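Long-range contacts in truncated hemoglobin from geobacillus stearothermophilus (Geobacillus stearothermophilus, PDB 2BKM), which probably binds oxygen at the iron of its heme, consistent with a role in oxygen storage or transport: residues 15-20 with 47-52; 20-25 with 93-98; 53-58 with 107-112. One frame throughout, in Å; residues are numbered along the deposited sequence.

Contact 1 of 3, residues 15-20 with 47-52; sequences TVAKLV and KQKQFL. With HEM (protoporphyrin IX containing Fe), chain D.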
loop_
_atom_site.group_PDB
_atom_site.type_symbol
_atom_site.label_atom_id
_atom_site.label_comp_id
_atom_site.label_asym_id
_atom_site.label_seq_id
_atom_site.Cartn_x
_atom_site.Cartn_y
_atom_site.Cartn_z
ATOM N N THR A 15 -13.242 2.945 3.341
ATOM C CA THR A 15 -11.952 3.590 3.585
ATOM C C THR A 15 -10.896 3.041 2.621
ATOM O O THR A 15 -10.105 3.789 2.045
ATOM C CB THR A 15 -11.515 3.350 5.020
ATOM O OG1 THR A 15 -12.483 3.960 5.866
ATOM C CG2 THR A 15 -10.179 4.012 5.307
ATOM N N VAL A 16 -10.866 1.730 2.458
ATOM C CA VAL A 16 -9.866 1.166 1.564
ATOM C C VAL A 16 -10.029 1.707 0.170
ATOM O O VAL A 16 -9.048 2.049 -0.468
ATOM C CB VAL A 16 -9.877 -0.374 1.578
ATOM C CG1 VAL A 16 -8.914 -0.969 0.533
ATOM C CG2 VAL A 16 -9.544 -0.882 2.978
ATOM N N ALA A 17 -11.276 1.788 -0.303
ATOM C CA ALA A 17 -11.508 2.301 -1.646
ATOM C C ALA A 17 -10.997 3.723 -1.810
ATOM O O ALA A 17 -10.350 4.040 -2.811
ATOM C CB ALA A 17 -12.999 2.274 -1.949
ATOM N N LYS A 18 -11.349 4.586 -0.859
ATOM C CA LYS A 18 -10.963 5.954 -0.949
ATOM C C LYS A 18 -9.451 6.072 -0.895
ATOM O O LYS A 18 -8.858 6.831 -1.612
ATOM C CB LYS A 18 -11.544 6.724 0.238
ATOM C CG LYS A 18 -12.972 7.118 0.064
ATOM C CD LYS A 18 -13.435 7.745 1.350
ATOM C CE LYS A 18 -14.654 8.602 1.130
ATOM N NZ LYS A 18 -14.863 9.399 2.358
ATOM N N LEU A 19 -8.865 5.293 0.005
ATOM C CA LEU A 19 -7.425 5.338 0.219
ATOM C C LEU A 19 -6.667 4.948 -1.041
ATOM O O LEU A 19 -5.716 5.629 -1.444
ATOM C CB LEU A 19 -7.038 4.403 1.370
ATOM C CG LEU A 19 -5.535 4.442 1.688
ATOM C CD1 LEU A 19 -5.095 5.843 2.091
ATOM C CD2 LEU A 19 -5.293 3.445 2.815
ATOM N N VAL A 20 -7.085 3.848 -1.662
ATOM C CA VAL A 20 -6.415 3.381 -2.864
ATOM C C VAL A 20 -6.516 4.391 -3.987
ATOM O O VAL A 20 -5.546 4.652 -4.641
ATOM C CB VAL A 20 -7.001 2.012 -3.275
ATOM C CG1 VAL A 20 -6.641 1.665 -4.710
ATOM C CG2 VAL A 20 -6.530 0.976 -2.300
ATOM N N LYS A 47 -5.915 -4.491 -7.681
ATOM C CA LYS A 47 -5.213 -5.503 -6.915
ATOM C C LYS A 47 -4.902 -5.006 -5.524
ATOM O O LYS A 47 -4.993 -5.743 -4.581
ATOM C CB LYS A 47 -3.898 -5.849 -7.593
ATOM C CG LYS A 47 -4.051 -6.685 -8.856
ATOM C CD LYS A 47 -2.697 -6.838 -9.539
ATOM C CE LYS A 47 -2.785 -7.819 -10.690
ATOM N NZ LYS A 47 -1.442 -7.942 -11.338
ATOM N N GLN A 48 -4.518 -3.735 -5.412
ATOM C CA GLN A 48 -4.194 -3.196 -4.105
ATOM C C GLN A 48 -5.417 -3.089 -3.211
ATOM O O GLN A 48 -5.327 -3.301 -2.012
ATOM C CB GLN A 48 -3.584 -1.812 -4.278
ATOM C CG GLN A 48 -2.978 -1.221 -3.001
ATOM C CD GLN A 48 -1.735 -1.980 -2.557
ATOM O OE1 GLN A 48 -0.606 -1.543 -2.867
ATOM N NE2 GLN A 48 -1.910 -3.107 -1.879
ATOM N N LYS A 49 -6.549 -2.722 -3.791
ATOM C CA LYS A 49 -7.769 -2.726 -2.991
ATOM C C LYS A 49 -8.032 -4.125 -2.432
ATOM O O LYS A 49 -8.343 -4.308 -1.256
ATOM C CB LYS A 49 -8.947 -2.254 -3.813
ATOM C CG LYS A 49 -10.202 -2.267 -2.982
ATOM C CD LYS A 49 -11.346 -1.474 -3.546
ATOM C CE LYS A 49 -12.199 -0.876 -2.406
ATOM N NZ LYS A 49 -12.458 -1.636 -1.100
ATOM N N GLN A 50 -7.885 -5.138 -3.297
ATOM C CA GLN A 50 -8.061 -6.519 -2.840
ATOM C C GLN A 50 -7.036 -6.905 -1.786
ATOM O O GLN A 50 -7.363 -7.474 -0.747
ATOM C CB GLN A 50 -7.946 -7.486 -4.019
ATOM C CG GLN A 50 -9.057 -7.307 -5.013
ATOM C CD GLN A 50 -8.848 -8.172 -6.206
ATOM O OE1 GLN A 50 -7.750 -8.253 -6.739
ATOM N NE2 GLN A 50 -9.893 -8.848 -6.619
ATOM N N PHE A 51 -5.775 -6.535 -2.031
ATOM C CA PHE A 51 -4.733 -6.895 -1.115
ATOM C C PHE A 51 -4.905 -6.246 0.257
ATOM O O PHE A 51 -4.802 -6.913 1.258
ATOM C CB PHE A 51 -3.351 -6.553 -1.670
ATOM C CG PHE A 51 -2.284 -6.900 -0.713
ATOM C CD1 PHE A 51 -1.945 -8.228 -0.534
ATOM C CD2 PHE A 51 -1.697 -5.919 0.120
ATOM C CE1 PHE A 51 -0.988 -8.593 0.453
ATOM C CE2 PHE A 51 -0.764 -6.252 1.079
ATOM C CZ PHE A 51 -0.399 -7.585 1.277
ATOM N N LEU A 52 -5.149 -4.942 0.261
ATOM C CA LEU A 52 -5.212 -4.243 1.528
ATOM C C LEU A 52 -6.417 -4.731 2.333
ATOM O O LEU A 52 -6.337 -4.866 3.546
ATOM C CB LEU A 52 -5.300 -2.741 1.307
ATOM C CG LEU A 52 -3.996 -2.106 0.787
ATOM C CD1 LEU A 52 -4.260 -0.661 0.530
ATOM C CD2 LEU A 52 -2.867 -2.312 1.795
HETATM C CHA HEM D . 2.710 -4.422 -7.227
HETATM C CHB HEM D . 6.067 -1.053 -6.483
HETATM C CHC HEM D . 5.447 -1.640 -1.711
HETATM C CHD HEM D . 1.458 -4.172 -2.558
HETATM C C1A HEM D . 3.637 -3.432 -7.396
HETATM C C2A HEM D . 4.102 -2.993 -8.694
HETATM C C3A HEM D . 5.031 -2.062 -8.484
HETATM C C4A HEM D . 5.180 -1.896 -7.062
HETATM C CMA HEM D . 5.802 -1.286 -9.568
HETATM C CAA HEM D . 3.580 -3.500 -10.049
HETATM C CBA HEM D . 2.172 -2.978 -10.266
HETATM C CGA HEM D . 1.429 -3.687 -11.382
HETATM O O1A HEM D . 2.016 -4.534 -12.133
HETATM O O2A HEM D . 0.204 -3.439 -11.521
HETATM C C1B HEM D . 6.212 -0.967 -5.128
HETATM C C2B HEM D . 7.224 -0.183 -4.449
HETATM C C3B HEM D . 7.064 -0.377 -3.144
HETATM C C4B HEM D . 5.949 -1.264 -2.910
HETATM C CMB HEM D . 8.268 0.734 -5.119
HETATM C CAB HEM D . 7.908 0.266 -2.056
HETATM C CBB HEM D . 8.173 -0.343 -0.893
HETATM C C1C HEM D . 4.255 -2.305 -1.516
HETATM C C2C HEM D . 3.564 -2.446 -0.257
HETATM C C3C HEM D . 2.467 -3.162 -0.539
HETATM C C4C HEM D . 2.442 -3.461 -1.948
HETATM C CMC HEM D . 4.013 -1.883 1.124
HETATM C CAC HEM D . 1.319 -3.588 0.391
HETATM C CBC HEM D . 1.302 -3.439 1.708
HETATM C C1D HEM D . 1.461 -4.496 -3.877
HETATM C C2D HEM D . 0.504 -5.391 -4.479
HETATM C C3D HEM D . 0.906 -5.474 -5.907
HETATM C C4D HEM D . 2.087 -4.657 -6.036
HETATM C CMD HEM D . -0.689 -6.069 -3.790
HETATM C CAD HEM D . 0.219 -6.284 -6.989
HETATM C CBD HEM D . 0.959 -7.617 -7.169
HETATM C CGD HEM D . 0.321 -8.301 -8.355
HETATM O O1D HEM D . 0.647 -7.960 -9.539
HETATM O O2D HEM D . -0.576 -9.145 -8.086
HETATM N NA HEM D . 4.327 -2.738 -6.425
HETATM N NB HEM D . 5.474 -1.603 -4.152
HETATM N NC HEM D . 3.540 -2.907 -2.522
HETATM N ND HEM D . 2.371 -4.080 -4.831
HETATM FE FE HEM D . 3.936 -2.851 -4.479
#

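Contact 2 of 3, residues 20-25 with 93-98; sequences VEAFYR and RAAMDE. With ACT (acetate ion), chain E.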
loop_
_atom_site.group_PDB
_atom_site.type_symbol
_atom_site.label_atom_id
_atom_site.label_comp_id
_atom_site.label_asym_id
_atom_site.label_seq_id
_atom_site.Cartn_x
_atom_site.Cartn_y
_atom_site.Cartn_z
ATOM N N VAL A 20 -7.085 3.848 -1.662
ATOM C CA VAL A 20 -6.415 3.381 -2.864
ATOM C C VAL A 20 -6.516 4.391 -3.987
ATOM O O VAL A 20 -5.546 4.652 -4.641
ATOM C CB VAL A 20 -7.001 2.012 -3.275
ATOM C CG1 VAL A 20 -6.641 1.665 -4.710
ATOM C CG2 VAL A 20 -6.530 0.976 -2.300
ATOM N N GLU A 21 -7.707 4.947 -4.175
ATOM C CA GLU A 21 -7.891 5.974 -5.195
ATOM C C GLU A 21 -6.916 7.136 -4.959
ATOM O O GLU A 21 -6.215 7.568 -5.868
ATOM C CB GLU A 21 -9.334 6.466 -5.144
ATOM C CG GLU A 21 -9.642 7.456 -6.257
ATOM C CD GLU A 21 -10.868 8.340 -5.984
ATOM O OE1 GLU A 21 -11.516 8.238 -4.903
ATOM O OE2 GLU A 21 -11.167 9.173 -6.877
ATOM N N ALA A 22 -6.846 7.613 -3.713
ATOM C CA ALA A 22 -5.979 8.728 -3.434
ATOM C C ALA A 22 -4.506 8.363 -3.595
ATOM O O ALA A 22 -3.700 9.141 -4.105
ATOM C CB ALA A 22 -6.281 9.233 -2.026
ATOM N N PHE A 23 -4.168 7.170 -3.146
ATOM C CA PHE A 23 -2.809 6.698 -3.197
ATOM C C PHE A 23 -2.269 6.658 -4.645
ATOM O O PHE A 23 -1.179 7.140 -4.916
ATOM C CB PHE A 23 -2.719 5.333 -2.518
ATOM C CG PHE A 23 -1.327 4.750 -2.543
ATOM C CD1 PHE A 23 -1.086 3.600 -3.282
ATOM C CD2 PHE A 23 -0.267 5.355 -1.873
ATOM C CE1 PHE A 23 0.180 3.048 -3.318
ATOM C CE2 PHE A 23 1.013 4.813 -1.911
ATOM C CZ PHE A 23 1.241 3.662 -2.629
ATOM N N TYR A 24 -3.065 6.086 -5.549
ATOM C CA TYR A 24 -2.537 5.943 -6.913
ATOM C C TYR A 24 -2.470 7.252 -7.645
ATOM O O TYR A 24 -1.618 7.410 -8.542
ATOM C CB TYR A 24 -3.199 4.824 -7.710
ATOM C CG TYR A 24 -2.695 3.534 -7.159
ATOM C CD1 TYR A 24 -3.500 2.723 -6.383
ATOM C CD2 TYR A 24 -1.369 3.176 -7.350
ATOM C CE1 TYR A 24 -2.997 1.561 -5.823
ATOM C CE2 TYR A 24 -0.852 2.039 -6.801
ATOM C CZ TYR A 24 -1.677 1.227 -6.026
ATOM O OH TYR A 24 -1.177 0.082 -5.451
ATOM N N ARG A 25 -3.307 8.219 -7.257
ATOM C CA ARG A 25 -3.094 9.550 -7.828
ATOM C C ARG A 25 -1.728 10.115 -7.409
ATOM O O ARG A 25 -1.053 10.789 -8.195
ATOM C CB ARG A 25 -4.185 10.524 -7.396
ATOM C CG ARG A 25 -5.519 10.252 -8.035
ATOM C CD ARG A 25 -6.429 11.468 -7.795
ATOM N NE ARG A 25 -6.773 11.638 -6.381
ATOM C CZ ARG A 25 -7.843 11.082 -5.825
ATOM N NH1 ARG A 25 -8.114 11.275 -4.537
ATOM N NH2 ARG A 25 -8.647 10.325 -6.571
ATOM N N ARG A 93 1.120 8.154 3.239
ATOM C CA ARG A 93 0.750 9.093 4.287
ATOM C C ARG A 93 -0.051 10.226 3.664
ATOM O O ARG A 93 -1.032 10.675 4.279
ATOM C CB ARG A 93 1.979 9.703 4.919
ATOM C CG ARG A 93 2.769 8.766 5.783
ATOM C CD ARG A 93 3.816 9.477 6.632
ATOM N NE ARG A 93 4.645 10.387 5.822
ATOM C CZ ARG A 93 5.749 10.007 5.171
ATOM N NH1 ARG A 93 6.121 8.742 5.154
ATOM N NH2 ARG A 93 6.451 10.874 4.469
ATOM N N ALA A 94 0.360 10.726 2.497
ATOM C CA ALA A 94 -0.353 11.841 1.884
ATOM C C ALA A 94 -1.782 11.417 1.521
ATOM O O ALA A 94 -2.707 12.199 1.660
ATOM C CB ALA A 94 0.398 12.321 0.622
ATOM N N ALA A 95 -1.950 10.182 1.056
ATOM C CA ALA A 95 -3.274 9.691 0.693
ATOM C C ALA A 95 -4.132 9.529 1.941
ATOM O O ALA A 95 -5.321 9.846 1.899
ATOM C CB ALA A 95 -3.149 8.371 -0.057
ATOM N N MET A 96 -3.559 8.993 3.029
ATOM C CA MET A 96 -4.300 8.871 4.280
ATOM C C MET A 96 -4.730 10.237 4.738
ATOM O O MET A 96 -5.888 10.407 5.117
ATOM C CB MET A 96 -3.477 8.171 5.358
ATOM C CG MET A 96 -3.263 6.718 5.059
ATOM S SD MET A 96 -2.063 5.984 6.167
ATOM C CE MET A 96 -2.368 4.252 5.878
ATOM N N ASP A 97 -3.816 11.201 4.679
ATOM C CA ASP A 97 -4.189 12.568 5.104
ATOM C C ASP A 97 -5.312 13.095 4.201
ATOM O O ASP A 97 -6.300 13.705 4.701
ATOM C CB ASP A 97 -3.026 13.518 5.001
ATOM C CG ASP A 97 -1.922 13.234 5.968
ATOM O OD1 ASP A 97 -2.103 12.485 6.946
ATOM O OD2 ASP A 97 -0.812 13.781 5.737
ATOM N N GLU A 98 -5.206 12.846 2.906
ATOM C CA GLU A 98 -6.133 13.458 1.937
ATOM C C GLU A 98 -7.527 12.938 2.179
ATOM O O GLU A 98 -8.478 13.692 2.037
ATOM C CB GLU A 98 -5.695 13.100 0.536
ATOM C CG GLU A 98 -6.611 13.608 -0.555
ATOM C CD GLU A 98 -6.032 13.357 -1.941
ATOM O OE1 GLU A 98 -6.805 13.431 -2.899
ATOM O OE2 GLU A 98 -4.811 13.093 -2.059
HETATM C C ACT E . 1.542 -0.980 -5.201
HETATM O O ACT E . 1.113 0.137 -4.925
HETATM O OXT ACT E . 2.517 -1.338 -4.568
HETATM C CH3 ACT E . 0.903 -1.848 -6.217
HETATM O O HOH W 1 -4.425 11.833 -4.406
#

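Contact 3 of 3, residues 53-58 with 107-112; sequences TQYLGG and EQFYHR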
loop_
_atom_site.group_PDB
_atom_site.type_symbol
_atom_site.label_atom_id
_atom_site.label_comp_id
_atom_site.label_asym_id
_atom_site.label_seq_id
_atom_site.Cartn_x
_atom_site.Cartn_y
_atom_site.Cartn_z
ATOM N N THR A 53 -7.494 -5.090 1.634
ATOM C CA THR A 53 -8.655 -5.660 2.315
ATOM C C THR A 53 -8.241 -6.903 3.094
ATOM O O THR A 53 -8.500 -7.033 4.281
ATOM C CB THR A 53 -9.742 -5.985 1.256
ATOM O OG1 THR A 53 -10.201 -4.747 0.699
ATOM C CG2 THR A 53 -10.891 -6.757 1.927
ATOM N N GLN A 54 -7.556 -7.805 2.413
ATOM C CA GLN A 54 -7.110 -9.029 3.032
ATOM C C GLN A 54 -6.056 -8.777 4.097
ATOM O O GLN A 54 -6.100 -9.351 5.158
ATOM C CB GLN A 54 -6.618 -9.914 1.887
ATOM C CG GLN A 54 -5.916 -11.176 2.213
ATOM C CD GLN A 54 -5.619 -11.920 0.938
ATOM O OE1 GLN A 54 -6.402 -11.890 -0.010
ATOM N NE2 GLN A 54 -4.481 -12.592 0.903
ATOM N N TYR A 55 -5.119 -7.891 3.789
ATOM C CA TYR A 55 -4.042 -7.565 4.685
ATOM C C TYR A 55 -4.550 -7.032 5.998
ATOM O O TYR A 55 -3.940 -7.276 7.034
ATOM C CB TYR A 55 -3.285 -6.464 3.998
ATOM C CG TYR A 55 -2.046 -5.892 4.621
ATOM C CD1 TYR A 55 -2.074 -4.634 5.226
ATOM C CD2 TYR A 55 -0.844 -6.558 4.524
ATOM C CE1 TYR A 55 -0.942 -4.040 5.666
ATOM C CE2 TYR A 55 0.332 -5.958 4.968
ATOM C CZ TYR A 55 0.259 -4.699 5.541
ATOM O OH TYR A 55 1.412 -4.110 5.972
ATOM N N LEU A 56 -5.672 -6.314 5.947
ATOM C CA LEU A 56 -6.224 -5.702 7.151
ATOM C C LEU A 56 -7.119 -6.629 7.933
ATOM O O LEU A 56 -7.690 -6.212 8.942
ATOM C CB LEU A 56 -6.980 -4.448 6.761
ATOM C CG LEU A 56 -6.203 -3.194 6.326
ATOM C CD1 LEU A 56 -7.093 -2.362 5.491
ATOM C CD2 LEU A 56 -5.875 -2.411 7.546
ATOM N N GLY A 57 -7.340 -7.841 7.411
ATOM C CA GLY A 57 -8.188 -8.801 8.125
ATOM C C GLY A 57 -9.588 -8.868 7.541
ATOM O O GLY A 57 -10.486 -9.501 8.108
ATOM N N GLY A 58 -9.813 -8.199 6.422
ATOM C CA GLY A 58 -11.083 -8.314 5.722
ATOM C C GLY A 58 -11.087 -9.594 4.901
ATOM O O GLY A 58 -10.177 -10.438 5.012
ATOM N N GLU A 107 -2.623 4.751 12.340
ATOM C CA GLU A 107 -1.183 4.603 12.535
ATOM C C GLU A 107 -0.782 3.163 12.655
ATOM O O GLU A 107 0.319 2.774 12.229
ATOM C CB GLU A 107 -0.690 5.406 13.744
ATOM C CG GLU A 107 -1.080 6.838 13.702
ATOM C CD GLU A 107 -0.458 7.633 12.628
ATOM O OE1 GLU A 107 0.317 7.126 11.748
ATOM O OE2 GLU A 107 -0.758 8.862 12.685
ATOM N N GLN A 108 -1.647 2.343 13.231
ATOM C CA GLN A 108 -1.356 0.914 13.333
ATOM C C GLN A 108 -1.253 0.334 11.920
ATOM O O GLN A 108 -0.335 -0.451 11.600
ATOM C CB GLN A 108 -2.484 0.182 14.073
ATOM C CG GLN A 108 -2.463 0.337 15.560
ATOM C CD GLN A 108 -3.779 -0.065 16.214
ATOM O OE1 GLN A 108 -4.057 0.356 17.348
ATOM N NE2 GLN A 108 -4.591 -0.848 15.524
ATOM N N PHE A 109 -2.197 0.698 11.075
ATOM C CA PHE A 109 -2.170 0.258 9.683
ATOM C C PHE A 109 -0.908 0.772 8.983
ATOM O O PHE A 109 -0.196 0.009 8.326
ATOM C CB PHE A 109 -3.447 0.800 9.019
ATOM C CG PHE A 109 -3.576 0.547 7.554
ATOM C CD1 PHE A 109 -4.477 1.319 6.828
ATOM C CD2 PHE A 109 -2.888 -0.478 6.895
ATOM C CE1 PHE A 109 -4.685 1.100 5.456
ATOM C CE2 PHE A 109 -3.091 -0.702 5.527
ATOM C CZ PHE A 109 -3.942 0.098 4.797
ATOM N N TYR A 110 -0.621 2.062 9.147
ATOM C CA TYR A 110 0.561 2.644 8.527
ATOM C C TYR A 110 1.794 1.910 8.990
ATOM O O TYR A 110 2.683 1.633 8.159
ATOM C CB TYR A 110 0.655 4.118 8.864
ATOM C CG TYR A 110 1.833 4.742 8.163
ATOM C CD1 TYR A 110 2.936 5.093 8.878
ATOM C CD2 TYR A 110 1.842 4.877 6.774
ATOM C CE1 TYR A 110 4.060 5.619 8.279
ATOM C CE2 TYR A 110 2.930 5.430 6.116
ATOM C CZ TYR A 110 4.031 5.799 6.885
ATOM O OH TYR A 110 5.161 6.288 6.290
ATOM N N HIS A 111 1.876 1.562 10.287
ATOM C CA HIS A 111 3.070 0.865 10.767
ATOM C C HIS A 111 3.183 -0.503 10.146
ATOM O O HIS A 111 4.291 -0.944 9.863
ATOM C CB HIS A 111 3.057 0.793 12.281
ATOM C CG HIS A 111 3.238 2.127 12.886
ATOM N ND1 HIS A 111 2.738 2.444 14.133
ATOM C CD2 HIS A 111 3.822 3.256 12.409
ATOM C CE1 HIS A 111 3.018 3.711 14.399
ATOM N NE2 HIS A 111 3.702 4.225 13.383
ATOM N N ARG A 112 2.070 -1.168 9.901
ATOM C CA ARG A 112 2.169 -2.464 9.208
ATOM C C ARG A 112 2.758 -2.211 7.838
ATOM O O ARG A 112 3.618 -2.954 7.412
ATOM C CB ARG A 112 0.796 -3.095 9.075
ATOM C CG ARG A 112 0.274 -3.584 10.403
ATOM C CD ARG A 112 -0.893 -4.498 10.278
ATOM N NE ARG A 112 -0.624 -5.626 9.398
ATOM C CZ ARG A 112 -1.586 -6.376 8.878
ATOM N NH1 ARG A 112 -2.871 -6.154 9.209
ATOM N NH2 ARG A 112 -1.271 -7.345 8.041
#

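Contact 1 of 3, residues 15-20 with 47-52
Lys49 folds over Ala17 so tightly that its CE lies 3.3 Å from Ala17 CB, closer than carbons usually come, which leaves the exact placing of the lysine end somewhat doubtful. The chain starts extended, with CG anti to the backbone N, then bends at chi3 (-148°) and chi4 (-37°); this carries the ammonium alongside helix 12-29, where NZ forms a salt bridge with Glu13. NZ also lies 3.9 Å from Val16 CB, so an aliphatic stem and a charged end share one edge of the interface. Beneath the lysine the contact is apolar. Val16 CG1 meets Leu52 CB at 4.1 Å, and Val20 CG2 reaches Leu52 CD1 at 4.0 Å, the two side chains crossing obliquely. The same Val20 methyl rests against the backbone at Lys49 and touches CG of Gln48. The short helical segments pass 9.6 Å apart and run largely antiparallel, at 139°. Lys47 and Phe51 serve the heme from the other side of 47-52: Lys47 NZ donates a 2.8 Å hydrogen bond to propionate oxygen HEM O1D, and Phe51 packs against the vinyl carbon HEM CAC. Gln48 starts toward helix 12-29, but its bend at chi2 turns the amide away, bringing OE1 within 3.4 Å of HEM CHD; OE1 also has a weak hydrogen bond with Tyr24 OH. Helix 42-55 is therefore wedged between helix 12-29 and the porphyrin, as in the two-over-two helical sandwich of truncated globins. Leu19 turns instead to Met92 and Met96 of helix 82-98, while Leu52 extends to Phe109 and Leu113 of helix 104-120.

Contact 2 of 3, residues 20-25 with 93-98
Arg25 leaves its helix with CG beside the backbone N (chi1 -71°) and bends at chi3, which swings its guanidinium across to Glu98, whose chain has CG anti to the backbone N (chi1 177°) and runs out extended to meet it. Arg25 NH1 donates to Glu98 OE1 over 3.0 Å in a fairly straight bond (161°). The oxygen lies at the edge of the guanidinium, near its plane, whereas the nitrogen approaches from above the carboxylate plane. On the same guanidinium, NH2 pairs with Glu21 OE2 at 2.8 Å, one turn back along the helix. A water completes the link: it accepts from Arg25 NE and donates to Ala22 O and to Glu98 OE2, 2.7 Å away. Below this polar rim small residues let two long helices of the globin fold come close. Ala95 CB faces Ala22 CB at 3.8 Å and sits 3.5 Å from Phe23 N, almost on the backbone, and the axes of the two short segments pass 8.2 Å apart. Away from the salt bridge, Tyr24 and Phe23, the latter edge-to-face with Trp88, turn to the distal ligand pocket. Tyr24 OH hydrogen-bonds an acetate oxygen, probably from the crystallisation liquor, at a very short 2.4 Å, a distance to be read with caution. Glu98 also pairs with Arg26 through OE2. With both carboxylate oxygens engaged and Arg25 shared between two glutamates, the network probably balances its charges locally, restrains the guanidinium's rotation and ties the end of helix 82-98 to helix 12-29 beside solvent.

Contact 3 of 3, residues 53-58 with 107-112
Helix 42-55 ends where it faces helix 104-120, with the CA atoms of Leu56 and Phe109 7.6 Å apart, and Gly57 (phi 101°) closes it in a Schellman motif in which Gly58 N bonds back to Thr53 O and Gly57 N to Gln54 O. The Tyr55 carbonyl at this terminus is taken by Arg112. NH1 donates to Tyr55 O at 2.7 Å in a bent bond, tilted from the carbonyl plane, and NH2 adds a weak bond to the same oxygen. The arginine's bend at chi3 (54°) folds its end over Tyr55, so the guanidinium also lies flat on the phenol ring, planes 20° apart; CZ stands 4.0 Å from the Tyr55 ring centroid, almost straight above it, a cation-pi stack. One tyrosine thus grips the cation by both its carbonyl and its ring, and the positive charge would favourably meet the negative end of the helix dipole. The two side chains slide past each other in opposite directions, which brings Tyr55 OH to within 3.3 Å of Arg112 CB; the hydroxyl is hydrogen-bonded to Thr116 OG1. Phe109 and Tyr55 meet edge to edge, Phe109 CE2 lying 4.0 Å from Tyr55 CE1. One face of Phe109 is covered by Leu56, whose CD2 sits 3.7 Å from the Phe109 ring centroid in a CH-pi contact, the side chains crossing at about a right angle. Leu56 and Phe109 form the buried floor and the Tyr55-Arg112 stack the more open rim. Around this floor, helix 6-9 covers Leu56 through Leu6 and Tyr7, helix 12-29 contributes Val16 against Leu56 and Leu19 against Phe109, and Met96 of helix 82-98 closes on Phe109.

In the fold
Helix 12-29 is common to contacts 1 and 2, which share Val20, and helix 42-55 to contacts 1 and 3, so the three contacts tie together the four long helices of the globin fold. Contact 1 is the most central and mostly aliphatic, with its lysine at one margin. Contact 2 joins alanine packing inside to a salt-bridge network at the surface, whereas contact 3, only partly buried, relies on a cation-pi stack, a CH-pi contact and a helix-end carbonyl. Leu19 bridges them, touching Met96 and Ala95 of contact 2 and Phe109 of contact 3. Gln48 and Tyr24 meet in the ligand pocket, and Arg93 probably bonds to Tyr110 between contacts 2 and 3.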